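PDB 4EZE: haloacid dehalogenase-like hydrolase, which probably hydrolyses O-phosphoserine to serine and phosphate, a magnesium-dependent reaction that completes L-serine biosynthesis. Local coordinates for residues Arg88-Pro102 and His298-Leu312. Sequence-based numbering, arbitrary orientation.
Sequences RELSLQWQFDFFIKP and HHQINYHGFELLLFL
Asp97 OD2 is gripped by two donors: Tyr303 N on its syn side at 2.8 Å, and His304 ND1 on its anti lone pair at 3.0 Å. The histidine bond is nearly straight (169°) and lies in the imidazole plane. Asn302 N takes the other oxygen, OD1, also from the syn side at 2.8 Å, so consecutive backbone amides fix the carboxylate's rotation. This negative group would probably favour a protonated His304, although the ring's charge is not seen.

Beside it, the amide of Gln300 stacks on one guanidinium face of Arg88, its plane tilted only 12°, and the rim of the Phe98 ring, at CE2, lies over the opposite face, offset from the centre. Gln300 OE1 accepts a straight bond (176°) from Asn302 ND2 rather than from the guanidinium, while Arg88 NE is hydrogen-bonded to Tyr84 OH. At the guanidinium edge, Arg88 NH2 makes a weak bond to His298 O.

The contact joins two sheets edge to edge. Strand 97-100 borders the N-terminal antiparallel sheet, pairing with strand 23-29, and strand 299-301 ends the parallel sheet of the Rossmann-like HAD core. Their axes run nearly antiparallel and come no closer than 6.9 Å, and waters bridge the seam: one accepts from Gln300 N and Arg88 NH2 and donates to Phe98 O, and another links Ile100 N to His299 ND1.

Beyond these waters, Phe99 is set among apolar side chains. The ring has Leu312 over one face, offset toward the rim, CD2 being 3.6 Å from Phe99 CD1, and Ile301 CG1 and Leu308 CB at its edge. At the far end, Gln95 CB sits over the Tyr303 ring in a CH-pi contact, 3.9 Å from the centroid.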
loop_
_atom_site.group_PDB
_atom_site.type_symbol
_atom_site.label_atom_id
_atom_site.label_comp_id
_atom_site.label_asym_id
_atom_site.label_seq_id
_atom_site.Cartn_x
_atom_site.Cartn_y
_atom_site.Cartn_z
ATOM N N ARG A 88 -1.879 -13.401 -13.569
ATOM C CA ARG A 88 -0.873 -12.442 -13.165
ATOM C C ARG A 88 0.193 -12.253 -14.233
ATOM O O ARG A 88 0.489 -11.133 -14.615
ATOM C CB ARG A 88 -0.213 -12.880 -11.855
ATOM C CG ARG A 88 0.879 -11.900 -11.373
ATOM C CD ARG A 88 0.313 -10.477 -11.212
ATOM N NE ARG A 88 -0.642 -10.391 -10.095
ATOM C CZ ARG A 88 -1.600 -9.462 -9.950
ATOM N NH1 ARG A 88 -1.799 -8.502 -10.867
ATOM N NH2 ARG A 88 -2.383 -9.508 -8.868
ATOM N N GLU A 89 0.775 -13.340 -14.719
ATOM C CA GLU A 89 1.806 -13.215 -15.744
ATOM C C GLU A 89 1.255 -12.492 -16.974
ATOM O O GLU A 89 1.925 -11.669 -17.616
ATOM C CB GLU A 89 2.331 -14.600 -16.140
ATOM C CG GLU A 89 2.912 -14.666 -17.553
ATOM C CD GLU A 89 3.212 -16.097 -17.994
ATOM O OE1 GLU A 89 3.738 -16.886 -17.180
ATOM O OE2 GLU A 89 2.926 -16.446 -19.159
ATOM N N LEU A 90 0.018 -12.824 -17.296
ATOM C CA LEU A 90 -0.678 -12.252 -18.432
ATOM C C LEU A 90 -0.941 -10.778 -18.222
ATOM O O LEU A 90 -0.973 -9.990 -19.175
ATOM C CB LEU A 90 -2.000 -12.981 -18.595
ATOM C CG LEU A 90 -2.767 -12.802 -19.890
ATOM C CD1 LEU A 90 -1.868 -13.126 -21.069
ATOM C CD2 LEU A 90 -3.939 -13.759 -19.855
ATOM N N SER A 91 -1.153 -10.400 -16.970
ATOM C CA SER A 91 -1.523 -9.023 -16.696
ATOM C C SER A 91 -0.273 -8.196 -16.821
ATOM O O SER A 91 -0.339 -7.003 -17.115
ATOM C CB SER A 91 -2.095 -8.882 -15.292
ATOM O OG SER A 91 -1.071 -8.956 -14.301
ATOM N N LEU A 92 0.877 -8.826 -16.591
ATOM C CA LEU A 92 2.151 -8.113 -16.715
ATOM C C LEU A 92 2.569 -8.007 -18.185
ATOM O O LEU A 92 3.236 -7.066 -18.585
ATOM C CB LEU A 92 3.252 -8.761 -15.866
ATOM C CG LEU A 92 3.054 -8.829 -14.344
ATOM C CD1 LEU A 92 4.357 -9.301 -13.711
ATOM C CD2 LEU A 92 2.609 -7.502 -13.736
ATOM N N GLN A 93 2.129 -8.942 -19.011
ATOM C CA GLN A 93 2.525 -8.904 -20.414
ATOM C C GLN A 93 1.609 -7.982 -21.179
ATOM O O GLN A 93 2.047 -7.250 -22.064
ATOM C CB GLN A 93 2.493 -10.310 -21.029
ATOM C CG GLN A 93 3.723 -10.664 -21.834
ATOM C CD GLN A 93 3.801 -12.148 -22.101
ATOM O OE1 GLN A 93 2.779 -12.802 -22.316
ATOM N NE2 GLN A 93 5.013 -12.691 -22.081
ATOM N N TRP A 94 0.319 -8.010 -20.863
ATOM C CA TRP A 94 -0.576 -7.064 -21.525
ATOM C C TRP A 94 -0.773 -5.794 -20.712
ATOM O O TRP A 94 -1.520 -4.908 -21.133
ATOM C CB TRP A 94 -1.970 -7.666 -21.777
ATOM C CG TRP A 94 -1.975 -8.977 -22.457
ATOM C CD1 TRP A 94 -0.903 -9.645 -22.964
ATOM C CD2 TRP A 94 -3.128 -9.777 -22.748
ATOM N NE1 TRP A 94 -1.318 -10.824 -23.535
ATOM C CE2 TRP A 94 -2.681 -10.922 -23.422
ATOM C CE3 TRP A 94 -4.495 -9.632 -22.499
ATOM C CZ2 TRP A 94 -3.551 -11.920 -23.847
ATOM C CZ3 TRP A 94 -5.358 -10.622 -22.926
ATOM C CH2 TRP A 94 -4.886 -11.748 -23.593
ATOM N N GLN A 95 -0.157 -5.731 -19.535
ATOM C CA GLN A 95 -0.276 -4.563 -18.659
ATOM C C GLN A 95 -1.704 -4.207 -18.318
ATOM O O GLN A 95 -2.204 -3.185 -18.752
ATOM C CB GLN A 95 0.461 -3.361 -19.258
ATOM C CG GLN A 95 1.976 -3.618 -19.245
ATOM C CD GLN A 95 2.854 -2.458 -19.667
ATOM O OE1 GLN A 95 2.397 -1.447 -20.224
ATOM N NE2 GLN A 95 4.153 -2.611 -19.413
ATOM N N PHE A 96 -2.373 -5.047 -17.534
ATOM C CA PHE A 96 -3.634 -4.613 -16.973
ATOM C C PHE A 96 -3.594 -4.971 -15.514
ATOM O O PHE A 96 -2.769 -5.782 -15.080
ATOM C CB PHE A 96 -4.849 -5.260 -17.678
ATOM C CG PHE A 96 -4.832 -6.746 -17.638
ATOM C CD1 PHE A 96 -5.324 -7.431 -16.530
ATOM C CD2 PHE A 96 -4.270 -7.470 -18.680
ATOM C CE1 PHE A 96 -5.278 -8.824 -16.466
ATOM C CE2 PHE A 96 -4.233 -8.851 -18.635
ATOM C CZ PHE A 96 -4.738 -9.532 -17.530
ATOM N N ASP A 97 -4.473 -4.343 -14.745
ATOM C CA ASP A 97 -4.628 -4.707 -13.355
ATOM C C ASP A 97 -5.885 -5.531 -13.240
ATOM O O ASP A 97 -6.785 -5.449 -14.092
ATOM C CB ASP A 97 -4.751 -3.451 -12.483
ATOM C CG ASP A 97 -3.404 -2.842 -12.161
ATOM O OD1 ASP A 97 -2.547 -3.606 -11.658
ATOM O OD2 ASP A 97 -3.205 -1.619 -12.412
ATOM N N PHE A 98 -5.981 -6.309 -12.174
ATOM C CA PHE A 98 -7.247 -6.975 -11.935
ATOM C C PHE A 98 -7.395 -7.191 -10.452
ATOM O O PHE A 98 -6.426 -7.036 -9.695
ATOM C CB PHE A 98 -7.286 -8.323 -12.662
ATOM C CG PHE A 98 -6.269 -9.326 -12.144
ATOM C CD1 PHE A 98 -6.570 -10.149 -11.083
ATOM C CD2 PHE A 98 -5.017 -9.437 -12.728
ATOM C CE1 PHE A 98 -5.657 -11.078 -10.626
ATOM C CE2 PHE A 98 -4.097 -10.355 -12.266
ATOM C CZ PHE A 98 -4.412 -11.177 -11.224
ATOM N N PHE A 99 -8.607 -7.554 -10.046
ATOM C CA PHE A 99 -8.851 -7.978 -8.682
ATOM C C PHE A 99 -9.770 -9.171 -8.660
ATOM O O PHE A 99 -10.786 -9.209 -9.366
ATOM C CB PHE A 99 -9.476 -6.856 -7.879
ATOM C CG PHE A 99 -8.500 -5.815 -7.476
ATOM C CD1 PHE A 99 -7.564 -6.084 -6.492
ATOM C CD2 PHE A 99 -8.485 -4.581 -8.104
ATOM C CE1 PHE A 99 -6.643 -5.126 -6.115
ATOM C CE2 PHE A 99 -7.563 -3.621 -7.732
ATOM C CZ PHE A 99 -6.645 -3.894 -6.735
ATOM N N ILE A 100 -9.393 -10.157 -7.863
ATOM C CA ILE A 100 -10.294 -11.240 -7.553
ATOM C C ILE A 100 -11.068 -10.802 -6.331
ATOM O O ILE A 100 -10.510 -10.638 -5.257
ATOM C CB ILE A 100 -9.543 -12.537 -7.271
ATOM C CG1 ILE A 100 -8.952 -13.084 -8.573
ATOM C CG2 ILE A 100 -10.483 -13.566 -6.662
ATOM C CD1 ILE A 100 -7.868 -14.111 -8.317
ATOM N N LYS A 101 -12.360 -10.575 -6.511
ATOM C CA LYS A 101 -13.185 -10.081 -5.420
ATOM C C LYS A 101 -13.090 -10.978 -4.187
ATOM O O LYS A 101 -13.346 -12.172 -4.245
ATOM C CB LYS A 101 -14.623 -9.935 -5.876
ATOM C CG LYS A 101 -15.566 -9.408 -4.811
ATOM C CD LYS A 101 -16.942 -9.159 -5.419
ATOM C CE LYS A 101 -17.976 -8.766 -4.380
ATOM N NZ LYS A 101 -19.199 -8.235 -5.047
ATOM N N PRO A 102 -12.688 -10.397 -3.057
ATOM C CA PRO A 102 -12.630 -11.189 -1.852
ATOM C C PRO A 102 -14.036 -11.617 -1.390
ATOM O O PRO A 102 -15.005 -10.920 -1.650
ATOM C CB PRO A 102 -11.995 -10.228 -0.838
ATOM C CG PRO A 102 -11.388 -9.126 -1.639
ATOM C CD PRO A 102 -12.257 -9.007 -2.844
ATOM N N HIS A 298 -0.930 -11.292 -3.650
ATOM C CA HIS A 298 -1.620 -11.546 -4.903
ATOM C C HIS A 298 -2.669 -10.516 -5.300
ATOM O O HIS A 298 -3.117 -10.483 -6.459
ATOM C CB HIS A 298 -2.216 -12.949 -4.852
ATOM C CG HIS A 298 -1.184 -14.014 -4.687
ATOM N ND1 HIS A 298 -1.487 -15.358 -4.689
ATOM C CD2 HIS A 298 0.161 -13.930 -4.546
ATOM C CE1 HIS A 298 -0.376 -16.056 -4.531
ATOM N NE2 HIS A 298 0.637 -15.213 -4.440
ATOM N N HIS A 299 -3.047 -9.662 -4.356
ATOM C CA HIS A 299 -3.779 -8.439 -4.720
ATOM C C HIS A 299 -2.730 -7.368 -5.033
ATOM O O HIS A 299 -1.854 -7.111 -4.211
ATOM C CB HIS A 299 -4.633 -7.964 -3.554
ATOM C CG HIS A 299 -5.797 -8.852 -3.242
ATOM N ND1 HIS A 299 -6.739 -9.203 -4.189
ATOM C CD2 HIS A 299 -6.213 -9.403 -2.074
ATOM C CE1 HIS A 299 -7.676 -9.947 -3.622
ATOM N NE2 HIS A 299 -7.379 -10.089 -2.340
ATOM N N GLN A 300 -2.806 -6.747 -6.206
ATOM C CA GLN A 300 -1.786 -5.777 -6.587
ATOM C C GLN A 300 -2.357 -4.632 -7.378
ATOM O O GLN A 300 -3.312 -4.782 -8.167
ATOM C CB GLN A 300 -0.690 -6.436 -7.448
ATOM C CG GLN A 300 0.002 -7.653 -6.827
ATOM C CD GLN A 300 0.925 -8.353 -7.815
ATOM O OE1 GLN A 300 1.141 -7.857 -8.920
ATOM N NE2 GLN A 300 1.452 -9.524 -7.432
ATOM N N ILE A 301 -1.742 -3.477 -7.201
ATOM C CA ILE A 301 -1.954 -2.430 -8.164
ATOM C C ILE A 301 -0.634 -2.124 -8.844
ATOM O O ILE A 301 0.332 -1.710 -8.195
ATOM C CB ILE A 301 -2.541 -1.174 -7.515
ATOM C CG1 ILE A 301 -3.880 -1.514 -6.877
ATOM C CG2 ILE A 301 -2.758 -0.100 -8.573
ATOM C CD1 ILE A 301 -4.377 -0.443 -5.918
ATOM N N ASN A 302 -0.599 -2.311 -10.157
ATOM C CA ASN A 302 0.640 -2.153 -10.894
ATOM C C ASN A 302 0.602 -1.062 -11.925
ATOM O O ASN A 302 1.638 -0.492 -12.220
ATOM C CB ASN A 302 1.034 -3.479 -11.576
ATOM C CG ASN A 302 1.318 -4.558 -10.567
ATOM O OD1 ASN A 302 1.957 -4.273 -9.567
ATOM N ND2 ASN A 302 0.832 -5.795 -10.803
ATOM N N TYR A 303 -0.570 -0.771 -12.490
ATOM C CA TYR A 303 -0.643 0.222 -13.578
ATOM C C TYR A 303 -1.680 1.334 -13.393
ATOM O O TYR A 303 -1.929 2.081 -14.321
ATOM C CB TYR A 303 -0.911 -0.461 -14.935
ATOM C CG TYR A 303 0.067 -1.566 -15.239
ATOM C CD1 TYR A 303 1.333 -1.293 -15.740
ATOM C CD2 TYR A 303 -0.281 -2.888 -15.016
ATOM C CE1 TYR A 303 2.240 -2.316 -15.983
ATOM C CE2 TYR A 303 0.594 -3.908 -15.265
ATOM C CZ TYR A 303 1.850 -3.635 -15.746
ATOM O OH TYR A 303 2.688 -4.711 -15.969
ATOM N N HIS A 304 -2.314 1.442 -12.231
ATOM C CA HIS A 304 -3.285 2.517 -12.026
ATOM C C HIS A 304 -3.048 3.077 -10.651
ATOM O O HIS A 304 -1.997 2.836 -10.083
ATOM C CB HIS A 304 -4.717 1.999 -12.199
ATOM C CG HIS A 304 -5.027 1.583 -13.608
ATOM N ND1 HIS A 304 -4.722 0.330 -14.099
ATOM C CD2 HIS A 304 -5.586 2.267 -14.637
ATOM C CE1 HIS A 304 -5.085 0.259 -15.371
ATOM N NE2 HIS A 304 -5.624 1.417 -15.717
ATOM N N GLY A 305 -3.997 3.826 -10.104
ATOM C CA GLY A 305 -3.770 4.432 -8.795
ATOM C C GLY A 305 -4.665 3.803 -7.758
ATOM O O GLY A 305 -5.319 2.797 -8.022
ATOM N N PHE A 306 -4.698 4.399 -6.581
ATOM C CA PHE A 306 -5.458 3.868 -5.464
ATOM C C PHE A 306 -6.983 4.028 -5.664
ATOM O O PHE A 306 -7.784 3.546 -4.848
ATOM C CB PHE A 306 -5.032 4.568 -4.179
ATOM C CG PHE A 306 -3.790 4.006 -3.561
ATOM C CD1 PHE A 306 -3.803 2.774 -2.943
ATOM C CD2 PHE A 306 -2.618 4.723 -3.576
ATOM C CE1 PHE A 306 -2.649 2.255 -2.368
ATOM C CE2 PHE A 306 -1.468 4.233 -2.979
ATOM C CZ PHE A 306 -1.481 2.990 -2.366
ATOM N N GLU A 307 -7.403 4.700 -6.728
ATOM C CA GLU A 307 -8.843 4.716 -7.013
ATOM C C GLU A 307 -9.330 3.271 -7.050
ATOM O O GLU A 307 -10.461 2.981 -6.632
ATOM C CB GLU A 307 -9.172 5.472 -8.301
ATOM C CG GLU A 307 -8.737 4.772 -9.593
ATOM C CD GLU A 307 -7.263 4.967 -9.893
ATOM O OE1 GLU A 307 -6.574 5.538 -9.019
ATOM O OE2 GLU A 307 -6.798 4.564 -11.001
ATOM N N LEU A 308 -8.464 2.356 -7.502
ATOM C CA LEU A 308 -8.839 0.931 -7.647
ATOM C C LEU A 308 -9.229 0.224 -6.340
ATOM O O LEU A 308 -9.861 -0.818 -6.378
ATOM C CB LEU A 308 -7.739 0.113 -8.343
ATOM C CG LEU A 308 -7.270 0.420 -9.772
ATOM C CD1 LEU A 308 -6.572 -0.794 -10.361
ATOM C CD2 LEU A 308 -8.424 0.818 -10.671
ATOM N N LEU A 309 -8.862 0.766 -5.179
ATOM C CA LEU A 309 -9.339 0.150 -3.936
ATOM C C LEU A 309 -10.880 0.071 -3.910
ATOM O O LEU A 309 -11.478 -0.715 -3.169
ATOM C CB LEU A 309 -8.843 0.913 -2.721
ATOM C CG LEU A 309 -7.337 0.925 -2.497
ATOM C CD1 LEU A 309 -7.052 1.820 -1.314
ATOM C CD2 LEU A 309 -6.864 -0.477 -2.189
ATOM N N LEU A 310 -11.547 0.877 -4.718
ATOM C CA LEU A 310 -12.997 0.707 -4.791
ATOM C C LEU A 310 -13.413 -0.760 -4.914
ATOM O O LEU A 310 -14.337 -1.204 -4.225
ATOM C CB LEU A 310 -13.580 1.483 -5.961
ATOM C CG LEU A 310 -15.104 1.561 -5.837
ATOM C CD1 LEU A 310 -15.454 2.409 -4.634
ATOM C CD2 LEU A 310 -15.709 2.140 -7.092
ATOM N N PHE A 311 -12.749 -1.506 -5.803
ATOM C CA PHE A 311 -13.139 -2.905 -6.081
ATOM C C PHE A 311 -13.066 -3.827 -4.883
ATOM O O PHE A 311 -13.578 -4.938 -4.905
ATOM C CB PHE A 311 -12.358 -3.475 -7.267
ATOM C CG PHE A 311 -12.652 -2.753 -8.533
ATOM C CD1 PHE A 311 -11.820 -1.722 -8.958
ATOM C CD2 PHE A 311 -13.820 -3.020 -9.239
ATOM C CE1 PHE A 311 -12.108 -1.006 -10.105
ATOM C CE2 PHE A 311 -14.119 -2.314 -10.395
ATOM C CZ PHE A 311 -13.266 -1.304 -10.832
ATOM N N LEU A 312 -12.432 -3.366 -3.824
ATOM C CA LEU A 312 -12.288 -4.219 -2.687
ATOM C C LEU A 312 -13.180 -3.744 -1.538
ATOM O O LEU A 312 -13.153 -4.329 -0.467
ATOM C CB LEU A 312 -10.833 -4.248 -2.232
ATOM C CG LEU A 312 -9.781 -4.621 -3.278
ATOM C CD1 LEU A 312 -8.429 -4.192 -2.742
ATOM C CD2 LEU A 312 -9.751 -6.094 -3.594
HETATM O O HOH W 1 -0.815 -6.354 -12.907
HETATM O O HOH W 2 -3.418 -5.964 -10.627
HETATM O O HOH W 3 -4.674 -8.046 -7.984
HETATM O O HOH W 4 -6.699 -9.751 -6.835
#